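Side-chain contact in A1 protein (Enterobacteria phage Qbeta, PDB 3RLK), which is a minor read-through product of the phage coat gene, carried in the virion and probably needed for infection of the host cell: residues 108-111 and 112-115. Numbering follows the deposited sequence.
Sequences QAMR and DQKY
Q108 and D112, one helical turn apart, are joined through both backbone and side chains. In the main chain, D112 N donates to Q108 O at 3.1 Å, and Q113 N donates to A109 O, also at 3.1 Å. The side chains add a second link between the first pair: Q108 NE2 gives a hydrogen bond to D112 OD2 (3.1 Å). Q108 sends its CG anti to the backbone N (chi1 -171°) and bends at chi2, which carries the amide forward along the helix surface, one turn on, to the carboxylate. The two flat groups stand 50° apart, and NE2 reaches OD2 from above the carboxylate plane. A flexible amide donor and a short acceptor suit this i to i+4 spacing at the solvent-facing side. K114 NZ adds a long salt bridge to D112 OD2 (3.8 Å) and is itself hydrogen-bonded to T174 O.

The two main-chain bonds are the last of helix 107-112, a short helix packed against the beta-barrel of the read-through domain. Q113 takes left-handed helical backbone angles (phi 46°), which end the helix and turn the chain toward strand 117-121. Past the turn, a water donates to A109 O at 2.9 Å and accepts a weak bond from K114 N, so that it spans two residues five apart, where a direct 6-to-1 bond would close a Schellman motif.

On another face, A109, small enough for close approach, and M110, long and pliable, both touch I117 on that strand. The aliphatic part of Q113 lies alongside M110, its CG 3.5 Å from M110 O.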
loop_
_atom_site.group_PDB
_atom_site.type_symbol
_atom_site.label_atom_id
_atom_site.label_comp_id
_atom_site.label_asym_id
_atom_site.label_seq_id
_atom_site.Cartn_x
_atom_site.Cartn_y
_atom_site.Cartn_z
ATOM N N GLN A 108 -0.755 -7.844 -13.612
ATOM C CA GLN A 108 -1.605 -6.749 -13.918
ATOM C C GLN A 108 -1.219 -5.437 -13.206
ATOM O O GLN A 108 -1.118 -4.366 -13.822
ATOM C CB GLN A 108 -3.026 -7.166 -13.536
ATOM C CG GLN A 108 -4.036 -6.179 -13.996
ATOM C CD GLN A 108 -4.071 -6.087 -15.481
ATOM O OE1 GLN A 108 -4.408 -7.058 -16.170
ATOM N NE2 GLN A 108 -3.746 -4.921 -16.000
ATOM N N ALA A 109 -1.055 -5.505 -11.892
ATOM C CA ALA A 109 -0.716 -4.293 -11.148
ATOM C C ALA A 109 0.672 -3.776 -11.578
ATOM O O ALA A 109 0.870 -2.560 -11.748
ATOM C CB ALA A 109 -0.776 -4.566 -9.663
ATOM N N MET A 110 1.574 -4.695 -11.809
ATOM C CA MET A 110 2.912 -4.321 -12.325
ATOM C C MET A 110 2.884 -3.621 -13.696
ATOM O O MET A 110 3.633 -2.667 -13.906
ATOM C CB MET A 110 3.853 -5.518 -12.362
ATOM C CG MET A 110 4.356 -6.090 -11.040
ATOM S SD MET A 110 5.373 -4.916 -10.124
ATOM C CE MET A 110 6.192 -4.034 -11.406
ATOM N N ARG A 111 2.055 -4.119 -14.624
ATOM C CA ARG A 111 1.918 -3.486 -15.951
ATOM C C ARG A 111 1.383 -2.054 -15.842
ATOM O O ARG A 111 1.858 -1.127 -16.546
ATOM C CB ARG A 111 1.006 -4.315 -16.914
ATOM C CG ARG A 111 1.523 -5.734 -17.299
ATOM C CD ARG A 111 0.673 -6.395 -18.424
ATOM N NE ARG A 111 0.990 -7.829 -18.584
ATOM C CZ ARG A 111 0.394 -8.617 -19.498
ATOM N NH1 ARG A 111 -0.520 -8.087 -20.316
ATOM N NH2 ARG A 111 0.702 -9.920 -19.602
ATOM N N ASP A 112 0.386 -1.867 -14.972
ATOM C CA ASP A 112 -0.322 -0.573 -14.895
ATOM C C ASP A 112 0.413 0.549 -14.179
ATOM O O ASP A 112 0.352 1.686 -14.586
ATOM C CB ASP A 112 -1.696 -0.808 -14.273
ATOM C CG ASP A 112 -2.595 -1.625 -15.176
ATOM O OD1 ASP A 112 -2.175 -1.833 -16.349
ATOM O OD2 ASP A 112 -3.724 -2.035 -14.771
ATOM N N GLN A 113 1.110 0.206 -13.111
ATOM C CA GLN A 113 1.691 1.180 -12.175
ATOM C C GLN A 113 0.738 2.298 -11.770
ATOM O O GLN A 113 1.126 3.465 -11.739
ATOM C CB GLN A 113 2.995 1.765 -12.718
ATOM C CG GLN A 113 4.137 0.714 -12.967
ATOM C CD GLN A 113 4.688 0.106 -11.739
ATOM O OE1 GLN A 113 4.849 -1.106 -11.628
ATOM N NE2 GLN A 113 5.044 0.936 -10.813
ATOM N N LYS A 114 -0.503 1.948 -11.468
ATOM C CA LYS A 114 -1.447 2.883 -10.811
ATOM C C LYS A 114 -0.888 3.221 -9.432
ATOM O O LYS A 114 -1.060 4.355 -8.992
ATOM C CB LYS A 114 -2.816 2.224 -10.648
ATOM C CG LYS A 114 -3.525 2.002 -12.029
ATOM C CD LYS A 114 -4.735 1.147 -11.787
ATOM C CE LYS A 114 -5.504 1.053 -13.114
ATOM N NZ LYS A 114 -6.443 -0.118 -12.978
ATOM N N TYR A 115 -0.195 2.276 -8.779
ATOM C CA TYR A 115 0.686 2.599 -7.637
ATOM C C TYR A 115 2.106 2.250 -8.075
ATOM O O TYR A 115 2.263 1.460 -8.996
ATOM C CB TYR A 115 0.317 1.719 -6.401
ATOM C CG TYR A 115 -0.970 2.191 -5.772
ATOM C CD1 TYR A 115 -0.960 3.160 -4.740
ATOM C CD2 TYR A 115 -2.206 1.687 -6.217
ATOM C CE1 TYR A 115 -2.168 3.635 -4.186
ATOM C CE2 TYR A 115 -3.434 2.171 -5.662
ATOM C CZ TYR A 115 -3.372 3.108 -4.607
ATOM O OH TYR A 115 -4.550 3.559 -4.034
HETATM O O HOH W 1 -0.784 -0.715 -10.286
#